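Local coordinates for protein 1-pyrroline-5-carboxylate dehydrogenase (Thermus thermophilus, PDB 1UZB) that probably catalyses the NAD+-dependent oxidation of glutamate gamma-semialdehyde, formed from 1-pyrroline-5-carboxylate, to glutamate, the last step of proline breakdown, at residues V157-Y162 with N167-V172; V195-V200 with F255-G260; A294-E299 with R462-G467. One frame throughout, in Å; residues are numbered along the deposited sequence.

Interaction 1 (V157-Y162 with N167-V172); sequences VEVVPY and NESFYV
V157 places its CG2 methyl over one face of the Y171 ring, a CH-pi contact in which CG2 lies 4.1 Å from the ring centroid and 28° off the ring normal. CG1 of V157 is anti to the backbone N (chi1 -174°), which leaves CG2 beside that N and directed at the tyrosine; the two side chains cross at about a right angle. Packing is tightest two residues back along the strand, at S169, where V157 CB and S169 CB approach to 3.5 Å, closer than usual van der Waals contact. The backbones are less firmly joined: V157 N to S169 O is a weak hydrogen bond of 3.4 Å with an N-H...O angle of 151°. A water closes the same step, donating to V157 O at 2.7 Å and accepting from S169 N at 2.9 Å. V159 sets its methyls against polar atoms: CG2 lies 3.5 Å from N167 O and CG1 beside S169 OG.

Toward Y162 the contact becomes loose. Y162 offers N167 mainly its CB, and a second water bridges the gap, accepting from Y162 N at 2.9 Å and from N167 ND2 at 3.0 Å; ND2 also bonds E165 of its own chain. Two polar ends on the strand are held by a second subunit: Y171 OH bonds its D501, and N167 OD1 its Q483. Strand 165-180 pairs with strand 507-515 of the same chain; residues 157-162 run nearly antiparallel to residues 167-171, as a water-spaced flank rather than as a regular third strand. A projecting pair of long antiparallel strands embraced by another subunit is typical of the oligomerisation arm of the aldehyde dehydrogenase fold.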
loop_
_atom_site.group_PDB
_atom_site.type_symbol
_atom_site.label_atom_id
_atom_site.label_comp_id
_atom_site.label_asym_id
_atom_site.label_seq_id
_atom_site.Cartn_x
_atom_site.Cartn_y
_atom_site.Cartn_z
ATOM N N VAL A 157 -15.698 -5.067 -3.414
ATOM C CA VAL A 157 -15.614 -4.271 -4.635
ATOM C C VAL A 157 -15.239 -2.797 -4.500
ATOM O O VAL A 157 -15.793 -2.062 -3.683
ATOM C CB VAL A 157 -16.927 -4.376 -5.428
ATOM C CG1 VAL A 157 -16.777 -3.670 -6.768
ATOM C CG2 VAL A 157 -17.298 -5.841 -5.623
ATOM N N GLU A 158 -14.291 -2.378 -5.330
ATOM C CA GLU A 158 -13.818 -0.999 -5.362
ATOM C C GLU A 158 -14.775 -0.161 -6.209
ATOM O O GLU A 158 -14.888 -0.377 -7.417
ATOM C CB GLU A 158 -12.418 -0.967 -5.976
ATOM C CG GLU A 158 -11.772 0.400 -6.072
ATOM C CD GLU A 158 -10.427 0.333 -6.770
ATOM O OE1 GLU A 158 -9.640 -0.581 -6.448
ATOM O OE2 GLU A 158 -10.153 1.190 -7.636
ATOM N N VAL A 159 -15.462 0.791 -5.582
ATOM C CA VAL A 159 -16.401 1.640 -6.308
ATOM C C VAL A 159 -16.135 3.121 -6.090
ATOM O O VAL A 159 -15.398 3.517 -5.186
ATOM C CB VAL A 159 -17.874 1.353 -5.908
ATOM C CG1 VAL A 159 -18.230 -0.096 -6.211
ATOM C CG2 VAL A 159 -18.088 1.674 -4.438
ATOM N N VAL A 160 -16.748 3.934 -6.941
ATOM C CA VAL A 160 -16.626 5.382 -6.878
ATOM C C VAL A 160 -17.707 5.897 -5.931
ATOM O O VAL A 160 -18.879 5.564 -6.083
ATOM C CB VAL A 160 -16.829 5.993 -8.280
ATOM C CG1 VAL A 160 -16.706 7.502 -8.226
ATOM C CG2 VAL A 160 -15.813 5.405 -9.239
ATOM N N PRO A 161 -17.328 6.706 -4.931
ATOM C CA PRO A 161 -18.351 7.211 -4.012
ATOM C C PRO A 161 -19.221 8.308 -4.618
ATOM O O PRO A 161 -18.875 8.905 -5.642
ATOM C CB PRO A 161 -17.532 7.700 -2.818
ATOM C CG PRO A 161 -16.264 8.153 -3.452
ATOM C CD PRO A 161 -15.976 7.076 -4.477
ATOM N N TYR A 162 -20.360 8.559 -3.982
ATOM C CA TYR A 162 -21.298 9.579 -4.437
ATOM C C TYR A 162 -21.802 10.354 -3.218
ATOM O O TYR A 162 -22.046 9.773 -2.162
ATOM C CB TYR A 162 -22.480 8.922 -5.160
ATOM C CG TYR A 162 -23.391 9.904 -5.865
ATOM C CD1 TYR A 162 -23.007 10.497 -7.068
ATOM C CD2 TYR A 162 -24.625 10.260 -5.321
ATOM C CE1 TYR A 162 -23.828 11.421 -7.711
ATOM C CE2 TYR A 162 -25.454 11.185 -5.957
ATOM C CZ TYR A 162 -25.048 11.759 -7.151
ATOM O OH TYR A 162 -25.864 12.668 -7.787
ATOM N N ASN A 167 -22.514 3.472 -1.103
ATOM C CA ASN A 167 -22.585 2.570 -2.244
ATOM C C ASN A 167 -21.666 1.413 -1.950
ATOM O O ASN A 167 -20.447 1.565 -1.883
ATOM C CB ASN A 167 -22.192 3.304 -3.523
ATOM C CG ASN A 167 -23.321 4.160 -4.049
ATOM O OD1 ASN A 167 -24.288 3.644 -4.607
ATOM N ND2 ASN A 167 -23.224 5.470 -3.852
ATOM N N GLU A 168 -22.274 0.252 -1.765
ATOM C CA GLU A 168 -21.551 -0.951 -1.404
ATOM C C GLU A 168 -21.789 -2.091 -2.377
ATOM O O GLU A 168 -22.924 -2.523 -2.565
ATOM C CB GLU A 168 -22.005 -1.365 -0.006
ATOM C CG GLU A 168 -21.255 -2.511 0.626
ATOM C CD GLU A 168 -21.842 -2.861 1.973
ATOM O OE1 GLU A 168 -22.875 -3.561 2.005
ATOM O OE2 GLU A 168 -21.285 -2.412 2.996
ATOM N N SER A 169 -20.717 -2.562 -3.003
ATOM C CA SER A 169 -20.805 -3.687 -3.925
ATOM C C SER A 169 -20.056 -4.861 -3.307
ATOM O O SER A 169 -18.982 -4.696 -2.710
ATOM C CB SER A 169 -20.218 -3.321 -5.289
ATOM O OG SER A 169 -21.144 -2.529 -6.016
ATOM N N PHE A 170 -20.633 -6.050 -3.435
ATOM C CA PHE A 170 -20.036 -7.240 -2.855
ATOM C C PHE A 170 -20.404 -8.493 -3.630
ATOM O O PHE A 170 -21.366 -8.508 -4.402
ATOM C CB PHE A 170 -20.465 -7.386 -1.385
ATOM C CG PHE A 170 -21.956 -7.340 -1.170
ATOM C CD1 PHE A 170 -22.618 -6.127 -0.976
ATOM C CD2 PHE A 170 -22.697 -8.513 -1.143
ATOM C CE1 PHE A 170 -23.998 -6.092 -0.754
ATOM C CE2 PHE A 170 -24.072 -8.486 -0.922
ATOM C CZ PHE A 170 -24.723 -7.273 -0.725
ATOM N N TYR A 171 -19.627 -9.546 -3.415
ATOM C CA TYR A 171 -19.854 -10.811 -4.088
ATOM C C TYR A 171 -20.675 -11.787 -3.271
ATOM O O TYR A 171 -20.651 -11.778 -2.035
ATOM C CB TYR A 171 -18.522 -11.474 -4.442
ATOM C CG TYR A 171 -17.664 -10.643 -5.354
ATOM C CD1 TYR A 171 -16.500 -10.035 -4.887
ATOM C CD2 TYR A 171 -18.026 -10.446 -6.685
ATOM C CE1 TYR A 171 -15.717 -9.247 -5.724
ATOM C CE2 TYR A 171 -17.251 -9.661 -7.531
ATOM C CZ TYR A 171 -16.099 -9.066 -7.043
ATOM O OH TYR A 171 -15.327 -8.290 -7.875
ATOM N N VAL A 172 -21.411 -12.628 -3.984
ATOM C CA VAL A 172 -22.214 -13.656 -3.356
ATOM C C VAL A 172 -22.113 -14.909 -4.213
ATOM O O VAL A 172 -21.952 -14.831 -5.434
ATOM C CB VAL A 172 -23.676 -13.202 -3.209
ATOM C CG1 VAL A 172 -23.711 -11.936 -2.375
ATOM C CG2 VAL A 172 -24.306 -12.948 -4.569
HETATM O O HOH W 1 -17.969 -2.153 -2.104
HETATM O O HOH W 2 -21.102 6.604 -2.026
#

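Interaction 2 (V195-V200 with F255-G260); sequences VGPVAV and FINFTG
P197 lays its CB against the far end of the F255 ring, 4.0 Å from F255 CZ and 4.1 Å from CE2, in an oblique approach. F255 reaches this point because its CG sits between its own backbone N and carbonyl carbon (chi1 61°), and its CB bond already points toward the helix. The next ring atom, P197 CG, comes 4.3 Å from N257 ND2, a looser touch that carries no hydrogen bond. The amide is engaged instead by M193 O and Y502 OH, both bonded to N257 ND2; these bonds would hold it beside the proline. F506 touches P197 and N257 alike.

The helix is kinked where P197, which has no N-H to give, interrupts the bonding to the preceding turn, although A199 N still reaches V195 O at 2.8 Å. The contact buries 99 Å² and sets helix 188-199 against strand 255-259, a neighbour of strand 165-180 in the sheet of the probable coenzyme-binding domain. With a carbon-to-carbon touch at F255, a carbon-to-nitrogen touch at N257 and no hydrogen bond between the segments, the chemistry implies apolar fit, with the amide nitrogen at its margin bonded by other residues.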
loop_
_atom_site.group_PDB
_atom_site.type_symbol
_atom_site.label_atom_id
_atom_site.label_comp_id
_atom_site.label_asym_id
_atom_site.label_seq_id
_atom_site.Cartn_x
_atom_site.Cartn_y
_atom_site.Cartn_z
ATOM N N VAL A 195 -13.631 -27.829 -4.079
ATOM C CA VAL A 195 -13.365 -26.856 -3.027
ATOM C C VAL A 195 -13.299 -25.401 -3.463
ATOM O O VAL A 195 -13.526 -24.512 -2.647
ATOM C CB VAL A 195 -12.082 -27.224 -2.214
ATOM C CG1 VAL A 195 -12.222 -28.628 -1.636
ATOM C CG2 VAL A 195 -10.843 -27.125 -3.083
ATOM N N GLY A 196 -12.998 -25.147 -4.732
ATOM C CA GLY A 196 -12.958 -23.771 -5.202
ATOM C C GLY A 196 -14.343 -23.157 -5.063
ATOM O O GLY A 196 -14.524 -22.151 -4.371
ATOM N N PRO A 197 -15.357 -23.746 -5.715
ATOM C CA PRO A 197 -16.722 -23.212 -5.621
ATOM C C PRO A 197 -17.250 -23.197 -4.183
ATOM O O PRO A 197 -17.880 -22.233 -3.746
ATOM C CB PRO A 197 -17.524 -24.162 -6.507
ATOM C CG PRO A 197 -16.520 -24.577 -7.546
ATOM C CD PRO A 197 -15.272 -24.808 -6.735
ATOM N N VAL A 198 -16.982 -24.270 -3.451
ATOM C CA VAL A 198 -17.441 -24.399 -2.072
ATOM C C VAL A 198 -16.825 -23.361 -1.135
ATOM O O VAL A 198 -17.495 -22.856 -0.237
ATOM C CB VAL A 198 -17.142 -25.824 -1.537
ATOM C CG1 VAL A 198 -17.309 -25.883 -0.023
ATOM C CG2 VAL A 198 -18.076 -26.822 -2.206
ATOM N N ALA A 199 -15.557 -23.036 -1.352
ATOM C CA ALA A 199 -14.863 -22.074 -0.503
ATOM C C ALA A 199 -15.588 -20.739 -0.388
ATOM O O ALA A 199 -15.648 -20.146 0.695
ATOM C CB ALA A 199 -13.449 -21.848 -1.023
ATOM N N VAL A 200 -16.145 -20.270 -1.498
ATOM C CA VAL A 200 -16.830 -18.988 -1.498
ATOM C C VAL A 200 -18.334 -19.048 -1.251
ATOM O O VAL A 200 -19.033 -18.049 -1.432
ATOM C CB VAL A 200 -16.551 -18.207 -2.807
ATOM C CG1 VAL A 200 -15.069 -17.866 -2.895
ATOM C CG2 VAL A 200 -16.994 -19.022 -4.015
ATOM N N PHE A 255 -24.535 -24.117 -11.991
ATOM C CA PHE A 255 -23.291 -24.085 -12.741
ATOM C C PHE A 255 -22.751 -25.481 -12.938
ATOM O O PHE A 255 -23.129 -26.413 -12.228
ATOM C CB PHE A 255 -22.235 -23.225 -12.027
ATOM C CG PHE A 255 -21.858 -23.718 -10.651
ATOM C CD1 PHE A 255 -22.529 -23.255 -9.526
ATOM C CD2 PHE A 255 -20.831 -24.648 -10.480
ATOM C CE1 PHE A 255 -22.188 -23.706 -8.251
ATOM C CE2 PHE A 255 -20.483 -25.105 -9.207
ATOM C CZ PHE A 255 -21.163 -24.632 -8.091
ATOM N N ILE A 256 -21.851 -25.609 -13.904
ATOM C CA ILE A 256 -21.235 -26.885 -14.222
ATOM C C ILE A 256 -19.735 -26.662 -14.327
ATOM O O ILE A 256 -19.290 -25.768 -15.041
ATOM C CB ILE A 256 -21.743 -27.419 -15.577
ATOM C CG1 ILE A 256 -23.264 -27.571 -15.538
ATOM C CG2 ILE A 256 -21.091 -28.752 -15.900
ATOM C CD1 ILE A 256 -23.918 -27.433 -16.901
ATOM N N ASN A 257 -18.965 -27.455 -13.590
ATOM C CA ASN A 257 -17.513 -27.360 -13.627
ATOM C C ASN A 257 -17.067 -28.708 -14.193
ATOM O O ASN A 257 -17.272 -29.751 -13.569
ATOM C CB ASN A 257 -16.965 -27.128 -12.216
ATOM C CG ASN A 257 -15.560 -26.551 -12.219
ATOM O OD1 ASN A 257 -15.031 -26.164 -13.263
ATOM N ND2 ASN A 257 -14.952 -26.484 -11.040
ATOM N N PHE A 258 -16.478 -28.680 -15.383
ATOM C CA PHE A 258 -16.065 -29.898 -16.063
ATOM C C PHE A 258 -14.633 -29.911 -16.560
ATOM O O PHE A 258 -14.119 -28.905 -17.048
ATOM C CB PHE A 258 -16.990 -30.137 -17.262
ATOM C CG PHE A 258 -16.509 -31.208 -18.206
ATOM C CD1 PHE A 258 -16.775 -32.547 -17.952
ATOM C CD2 PHE A 258 -15.799 -30.869 -19.356
ATOM C CE1 PHE A 258 -16.345 -33.538 -18.831
ATOM C CE2 PHE A 258 -15.360 -31.854 -20.245
ATOM C CZ PHE A 258 -15.634 -33.189 -19.981
ATOM N N THR A 259 -14.003 -31.075 -16.436
ATOM C CA THR A 259 -12.653 -31.293 -16.933
ATOM C C THR A 259 -12.694 -32.689 -17.541
ATOM O O THR A 259 -13.033 -33.658 -16.864
ATOM C CB THR A 259 -11.590 -31.240 -15.814
ATOM O OG1 THR A 259 -11.588 -29.936 -15.217
ATOM C CG2 THR A 259 -10.205 -31.516 -16.392
ATOM N N GLY A 260 -12.381 -32.774 -18.829
ATOM C CA GLY A 260 -12.399 -34.049 -19.525
ATOM C C GLY A 260 -12.188 -33.873 -21.018
ATOM O O GLY A 260 -11.557 -32.909 -21.455
#

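Interaction 3 (A294-E299 with R462-G467); sequences AIIVDE and REFHVG
I296 and F464 make the apolar half of this contact, their side chains coming from opposite directions. The I296 CD1 methyl lies 3.7 Å from F464 CE2 and 4.0 Å from CD2, meeting the ring obliquely, and CG1 follows at 4.1 Å from CE2. The isoleucine chain is extended beyond CG1 (chi2 171°), which carries CD1 out to the phenylalanine. F464 in turn has CG anti to the backbone N (chi1 -166°), sending the ring toward the strand.

The second kind of approach is polar against aromatic. A294 O stands at the ring edge, near its plane, 3.7 Å from F464 CZ; this probably lets the carbonyl face the slightly positive rim of the ring. It is not a hydrogen bond, and none crosses between the two segments.

Hydrogen bonds act instead on the loop that bears the ring. F464 is the first residue to leave helical geometry after helix 454-463, and V466 N bonds back to F464 O at 3.0 Å across an inverse gamma turn centred on H465. N439 grips both sides of F464, bonding E463 O and H465 N, while F464 O also receives K510 of a second subunit. Cutting F464 back to an alanine is likely to open a gap beside I296 CD1 and take the ring edge away from A294 O.

Buried in the probable catalytic domain, the ring also meets V449 of strand 446-450, which pairs with strand 293-297, and A438 of helix 431-439; the same helix packs F431 and A434 on I296, so F464 joins I296 where the sheet meets that helix.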
loop_
_atom_site.group_PDB
_atom_site.type_symbol
_atom_site.label_atom_id
_atom_site.label_comp_id
_atom_site.label_asym_id
_atom_site.label_seq_id
_atom_site.Cartn_x
_atom_site.Cartn_y
_atom_site.Cartn_z
ATOM N N ALA A 294 2.685 -29.153 -27.893
ATOM C CA ALA A 294 3.973 -29.303 -28.536
ATOM C C ALA A 294 5.126 -28.647 -27.800
ATOM O O ALA A 294 4.955 -27.667 -27.068
ATOM C CB ALA A 294 3.910 -28.736 -29.949
ATOM N N ILE A 295 6.303 -29.225 -27.997
ATOM C CA ILE A 295 7.533 -28.666 -27.471
ATOM C C ILE A 295 8.357 -28.409 -28.727
ATOM O O ILE A 295 8.530 -29.303 -29.570
ATOM C CB ILE A 295 8.325 -29.639 -26.576
ATOM C CG1 ILE A 295 7.612 -29.804 -25.228
ATOM C CG2 ILE A 295 9.747 -29.108 -26.374
ATOM C CD1 ILE A 295 8.256 -30.813 -24.308
ATOM N N ILE A 296 8.826 -27.177 -28.864
ATOM C CA ILE A 296 9.660 -26.773 -29.985
ATOM C C ILE A 296 11.100 -26.761 -29.508
ATOM O O ILE A 296 11.381 -26.300 -28.404
ATOM C CB ILE A 296 9.350 -25.327 -30.443
ATOM C CG1 ILE A 296 7.935 -25.231 -31.017
ATOM C CG2 ILE A 296 10.391 -24.872 -31.471
ATOM C CD1 ILE A 296 7.489 -23.804 -31.297
ATOM N N VAL A 297 12.012 -27.273 -30.325
ATOM C CA VAL A 297 13.425 -27.233 -29.978
ATOM C C VAL A 297 14.169 -26.688 -31.191
ATOM O O VAL A 297 13.983 -27.184 -32.302
ATOM C CB VAL A 297 14.009 -28.622 -29.642
ATOM C CG1 VAL A 297 15.454 -28.463 -29.174
ATOM C CG2 VAL A 297 13.183 -29.301 -28.567
ATOM N N ASP A 298 14.979 -25.647 -31.001
ATOM C CA ASP A 298 15.747 -25.123 -32.125
ATOM C C ASP A 298 17.219 -25.504 -31.982
ATOM O O ASP A 298 17.609 -26.137 -31.002
ATOM C CB ASP A 298 15.562 -23.602 -32.319
ATOM C CG ASP A 298 16.136 -22.765 -31.192
ATOM O OD1 ASP A 298 17.164 -23.148 -30.601
ATOM O OD2 ASP A 298 15.558 -21.688 -30.928
ATOM N N GLU A 299 18.033 -25.127 -32.963
ATOM C CA GLU A 299 19.445 -25.498 -32.955
ATOM C C GLU A 299 20.329 -24.894 -31.870
ATOM O O GLU A 299 21.459 -25.339 -31.686
ATOM C CB GLU A 299 20.070 -25.214 -34.326
ATOM C CG GLU A 299 20.124 -23.741 -34.699
ATOM C CD GLU A 299 20.746 -23.511 -36.062
ATOM O OE1 GLU A 299 20.222 -24.059 -37.056
ATOM O OE2 GLU A 299 21.757 -22.784 -36.142
ATOM N N ARG A 462 5.081 -14.074 -26.914
ATOM C CA ARG A 462 4.048 -13.262 -27.541
ATOM C C ARG A 462 3.186 -13.991 -28.571
ATOM O O ARG A 462 2.013 -13.653 -28.737
ATOM C CB ARG A 462 4.679 -12.046 -28.235
ATOM C CG ARG A 462 5.581 -11.187 -27.361
ATOM C CD ARG A 462 5.966 -9.894 -28.076
ATOM N NE ARG A 462 6.640 -10.134 -29.351
ATOM C CZ ARG A 462 7.903 -10.533 -29.474
ATOM N NH1 ARG A 462 8.645 -10.741 -28.394
ATOM N NH2 ARG A 462 8.425 -10.726 -30.678
ATOM N N GLU A 463 3.749 -14.997 -29.240
ATOM C CA GLU A 463 3.019 -15.681 -30.308
ATOM C C GLU A 463 2.714 -17.178 -30.239
ATOM O O GLU A 463 1.958 -17.672 -31.074
ATOM C CB GLU A 463 3.711 -15.380 -31.640
ATOM C CG GLU A 463 3.730 -13.900 -32.005
ATOM C CD GLU A 463 2.339 -13.333 -32.218
ATOM O OE1 GLU A 463 1.617 -13.855 -33.092
ATOM O OE2 GLU A 463 1.968 -12.366 -31.515
ATOM N N PHE A 464 3.302 -17.910 -29.299
ATOM C CA PHE A 464 3.008 -19.344 -29.167
ATOM C C PHE A 464 1.695 -19.310 -28.376
ATOM O O PHE A 464 1.699 -19.135 -27.152
ATOM C CB PHE A 464 4.119 -20.026 -28.364
ATOM C CG PHE A 464 4.109 -21.537 -28.439
ATOM C CD1 PHE A 464 2.920 -22.254 -28.579
ATOM C CD2 PHE A 464 5.301 -22.247 -28.285
ATOM C CE1 PHE A 464 2.923 -23.655 -28.553
ATOM C CE2 PHE A 464 5.308 -23.644 -28.259
ATOM C CZ PHE A 464 4.120 -24.344 -28.391
ATOM N N HIS A 465 0.578 -19.478 -29.080
ATOM C CA HIS A 465 -0.746 -19.348 -28.473
ATOM C C HIS A 465 -1.293 -20.486 -27.624
ATOM O O HIS A 465 -2.186 -21.226 -28.042
ATOM C CB HIS A 465 -1.764 -18.979 -29.564
ATOM C CG HIS A 465 -2.999 -18.310 -29.041
ATOM N ND1 HIS A 465 -2.964 -17.121 -28.344
ATOM C CD2 HIS A 465 -4.307 -18.659 -29.120
ATOM C CE1 HIS A 465 -4.194 -16.767 -28.016
ATOM N NE2 HIS A 465 -5.028 -17.683 -28.474
ATOM N N VAL A 466 -0.761 -20.599 -26.412
ATOM C CA VAL A 466 -1.207 -21.604 -25.456
ATOM C C VAL A 466 -1.342 -20.907 -24.107
ATOM O O VAL A 466 -0.659 -19.916 -23.842
ATOM C CB VAL A 466 -0.211 -22.789 -25.341
ATOM C CG1 VAL A 466 -0.176 -23.569 -26.649
ATOM C CG2 VAL A 466 1.171 -22.284 -24.984
ATOM N N GLY A 467 -2.224 -21.426 -23.259
ATOM C CA GLY A 467 -2.441 -20.815 -21.959
ATOM C C GLY A 467 -1.316 -21.004 -20.959
ATOM O O GLY A 467 -1.161 -20.197 -20.043
#

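How the interactions relate
Interactions 2 and 3 are buried contacts of three touching residues each, interaction 2 centred on a proline and interaction 3 on a phenylalanine, without a hydrogen bond between segments. Interaction 1 is partly buried, its centre about 35 Å from the chain centre, and adds waters and a weak backbone bond to its apolar touches. Interactions 1 and 2 reach the same sheet, since strands 165-180 and 255-259 are neighbours in it, yet their centres are about 25 Å apart; interaction 3 belongs to a different sheet. Another subunit touches interactions 1 and 3, whereas interaction 2 is enclosed by its own chain. The water-bridged chemistry thus accompanies the projecting arm, and direct side-chain touching the domain interiors.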